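Local coordinates for OmpA family protein (Klebsiella pneumoniae subsp. pneumoniae, PDB 7RJJ) that probably anchors the outer membrane to the cell wall by binding peptidoglycan through this OmpA-like domain, which here holds D-alanine, at residues W43-A48 / I114-Q119. Sequence-based numbering, arbitrary orientation.
Sequences WLIVVA and ISLVPQ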
ATOM      1  N   TRP A  43       7.103   0.277 -15.185  1.00 14.68           N
ATOM      2  CA  TRP A  43       6.767   1.540 -14.477  1.00 13.43           C
ATOM      3  C   TRP A  43       7.216   1.423 -13.015  1.00 12.14           C
ATOM      4  O   TRP A  43       7.119   0.306 -12.463  1.00 12.42           O
ATOM      5  CB  TRP A  43       5.260   1.815 -14.553  1.00 14.11           C
ATOM      6  CG  TRP A  43       4.732   2.200 -15.898  1.00 15.56           C
ATOM      7  CD1 TRP A  43       4.990   1.620 -17.108  1.00 16.58           C
ATOM      8  CD2 TRP A  43       3.709   3.178 -16.137  1.00 16.75           C
ATOM      9  NE1 TRP A  43       4.258   2.233 -18.088  1.00 18.27           N
ATOM     10  CE2 TRP A  43       3.453   3.185 -17.520  1.00 18.56           C
ATOM     11  CE3 TRP A  43       3.015   4.069 -15.316  1.00 16.85           C
ATOM     12  CZ2 TRP A  43       2.530   4.055 -18.101  1.00 20.74           C
ATOM     13  CZ3 TRP A  43       2.104   4.924 -15.886  1.00 18.95           C
ATOM     14  CH2 TRP A  43       1.856   4.909 -17.258  1.00 20.97           C
ATOM     15  N   LEU A  44       7.696   2.512 -12.415  1.00 11.28           N
ATOM     16  CA  LEU A  44       8.013   2.478 -10.965  1.00 10.53           C
ATOM     17  C   LEU A  44       6.704   2.268 -10.191  1.00  9.95           C
ATOM     18  O   LEU A  44       5.730   3.022 -10.451  1.00 10.14           O
ATOM     19  CB  LEU A  44       8.675   3.785 -10.527  1.00 10.72           C
ATOM     20  CG  LEU A  44       9.020   3.873  -9.041  1.00 10.56           C
ATOM     21  CD1 LEU A  44      10.128   2.892  -8.678  1.00 11.22           C
ATOM     22  CD2 LEU A  44       9.422   5.293  -8.655  1.00 11.37           C
ATOM     23  N   ILE A  45       6.706   1.315  -9.263  1.00  9.69           N
ATOM     24  CA  ILE A  45       5.522   0.976  -8.420  1.00  9.54           C
ATOM     25  C   ILE A  45       5.758   1.653  -7.077  1.00  8.87           C
ATOM     26  O   ILE A  45       6.580   1.136  -6.288  1.00  9.06           O
ATOM     27  CB  ILE A  45       5.329  -0.549  -8.283  1.00 10.46           C
ATOM     28  CG1 ILE A  45       5.349  -1.260  -9.638  1.00 11.49           C
ATOM     29  CG2 ILE A  45       4.060  -0.877  -7.503  1.00 10.89           C
ATOM     30  CD1 ILE A  45       5.456  -2.754  -9.530  1.00 13.08           C
ATOM     31  N   VAL A  46       5.129   2.803  -6.864  1.00  8.55           N
ATOM     32  CA  VAL A  46       5.318   3.496  -5.567  1.00  8.29           C
ATOM     33  C   VAL A  46       4.267   2.925  -4.618  1.00  8.24           C
ATOM     34  O   VAL A  46       3.067   3.090  -4.889  1.00  8.57           O
ATOM     35  CB  VAL A  46       5.244   5.028  -5.700  1.00  8.64           C
ATOM     36  CG1 VAL A  46       5.249   5.715  -4.336  1.00  8.77           C
ATOM     37  CG2 VAL A  46       6.348   5.567  -6.592  1.00  9.21           C
ATOM     38  N   VAL A  47       4.716   2.264  -3.560  1.00  8.30           N
ATOM     39  CA  VAL A  47       3.805   1.597  -2.590  1.00  8.61           C
ATOM     40  C   VAL A  47       3.818   2.424  -1.299  1.00  8.44           C
ATOM     41  O   VAL A  47       4.870   2.475  -0.646  1.00  8.67           O
ATOM     42  CB  VAL A  47       4.230   0.137  -2.344  1.00  9.48           C
ATOM     43  CG1 VAL A  47       3.183  -0.597  -1.518  1.00 10.27           C
ATOM     44  CG2 VAL A  47       4.480  -0.607  -3.643  1.00 10.03           C
ATOM     45  N   ALA A  48       2.700   3.080  -0.988  1.00  8.50           N
ATOM     46  CA  ALA A  48       2.613   3.991   0.175  1.00  8.64           C
ATOM     47  C   ALA A  48       1.699   3.407   1.250  1.00  9.13           C
ATOM     48  O   ALA A  48       0.522   3.067   0.934  1.00  9.62           O
ATOM     49  CB  ALA A  48       2.129   5.346  -0.272  1.00  8.94           C
ATOM     50  N   ILE A 114      -1.135   2.477  -4.181  1.00 13.86           N
ATOM     51  CA  ILE A 114      -0.075   2.204  -5.194  1.00 13.57           C
ATOM     52  C   ILE A 114      -0.213   3.223  -6.328  1.00 13.90           C
ATOM     53  O   ILE A 114      -1.352   3.471  -6.795  1.00 14.58           O
ATOM     54  CB  ILE A 114      -0.143   0.747  -5.699  1.00 14.19           C
ATOM     55  CG1 ILE A 114       0.113  -0.248  -4.564  1.00 13.96           C
ATOM     56  CG2 ILE A 114       0.824   0.525  -6.854  1.00 14.62           C
ATOM     57  CD1 ILE A 114      -0.100  -1.697  -4.938  1.00 15.26           C
ATOM     58  N   SER A 115       0.908   3.840  -6.699  1.00 13.43           N
ATOM     59  CA  SER A 115       0.936   4.780  -7.844  1.00 14.48           C
ATOM     60  C   SER A 115       1.956   4.245  -8.850  1.00 14.56           C
ATOM     61  O   SER A 115       3.051   3.844  -8.398  1.00 14.11           O
ATOM     62  CB  SER A 115       1.287   6.169  -7.417  1.00 14.78           C
ATOM     63  OG  SER A 115       0.339   6.675  -6.498  1.00 15.12           O
ATOM     64  N   LEU A 116       1.602   4.197 -10.135  1.00 15.61           N
ATOM     65  CA  LEU A 116       2.561   3.717 -11.172  1.00 16.08           C
ATOM     66  C   LEU A 116       3.158   4.953 -11.860  1.00 17.08           C
ATOM     67  O   LEU A 116       2.396   5.791 -12.366  1.00 18.28           O
ATOM     68  CB  LEU A 116       1.843   2.766 -12.126  1.00 17.35           C
ATOM     69  CG  LEU A 116       1.035   1.656 -11.449  1.00 16.97           C
ATOM     70  CD1 LEU A 116       0.324   0.790 -12.476  1.00 18.94           C
ATOM     71  CD2 LEU A 116       1.914   0.802 -10.556  1.00 15.53           C
ATOM     72  N   VAL A 117       4.485   5.079 -11.815  1.00 16.83           N
ATOM     73  CA  VAL A 117       5.175   6.296 -12.321  1.00 18.29           C
ATOM     74  C   VAL A 117       6.005   5.916 -13.542  1.00 19.59           C
ATOM     75  O   VAL A 117       6.934   5.126 -13.450  1.00 18.85           O
ATOM     76  CB  VAL A 117       6.032   6.921 -11.206  1.00 17.58           C
ATOM     77  CG1 VAL A 117       6.710   8.190 -11.670  1.00 19.46           C
ATOM     78  CG2 VAL A 117       5.206   7.169  -9.948  1.00 16.63           C
ATOM     79  N   PRO A 118       5.655   6.426 -14.737  1.00 22.06           N
ATOM     80  CA  PRO A 118       6.393   6.077 -15.951  1.00 23.77           C
ATOM     81  C   PRO A 118       7.739   6.796 -16.155  1.00 25.43           C
ATOM     82  O   PRO A 118       8.595   6.216 -16.817  1.00 25.80           O
ATOM     83  CB  PRO A 118       5.411   6.483 -17.062  1.00 25.88           C
ATOM     84  CG  PRO A 118       4.620   7.628 -16.465  1.00 26.04           C
ATOM     85  CD  PRO A 118       4.501   7.298 -14.993  1.00 23.40           C
ATOM     86  N   GLN A 119       7.924   7.985 -15.561  1.00 26.71           N
ATOM     87  CA  GLN A 119       9.164   8.784 -15.808  1.00 29.28           C
ATOM     88  C   GLN A 119      10.401   8.149 -15.159  1.00 28.75           C
ATOM     89  O   GLN A 119      11.516   8.529 -15.554  1.00 30.15           O
ATOM     90  CB  GLN A 119       9.035  10.219 -15.285  1.00 31.01           C
ATOM     91  CG  GLN A 119       7.843  10.994 -15.832  1.00 32.93           C
ATOM     92  CD  GLN A 119       6.534  10.663 -15.158  1.00 31.42           C
ATOM     93  OE1 GLN A 119       6.470   9.926 -14.174  1.00 29.58           O
ATOM     94  NE2 GLN A 119       5.467  11.250 -15.667  1.00 33.44           N
TER
HETATM   95  O   HOH W   1       1.215   5.836  -4.153  1.00 22.08           O
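Pro118 lies flat on the indole of Trp43, its CB 3.6 Å from the centroid of the six-membered ring and only 2° off the normal, a CH-pi contact over the face. Trp43 CB already points at the other strand, and CG anti to the carbonyl carbon (chi1 -70°) lays the indole against Pro118; there its edge meets the Leu116 carbonyl, with CE3 3.5 Å from Leu116 O. Further along the strands, on the buried face, Ile45 lies alongside both Ile114 and Leu116, all three pointing the same way. Its CG2 branch does the touching, 3.6 Å from Ile114 CG2 and 4.1 Å from Leu116 CD2, and Ile37 of helix 27-38 covers Ile45 and Leu116. On the other face Val46 and Val117 meet at an angle through their CG2 methyls, 3.9 Å apart, while a water joins Ser115 OG (2.6 Å) and, weakly, Val46 O. Paired backbone hydrogen bonds link Leu44 with Val117 and Val46 with Ser115; the one from Leu44 N to Val117 O, beside the proline corner, is the most bent at 142°. These antiparallel strands are the central pair of the mixed sheet, backed by helices on one face, in the alpha/beta fold of OmpA-like peptidoglycan-binding domains.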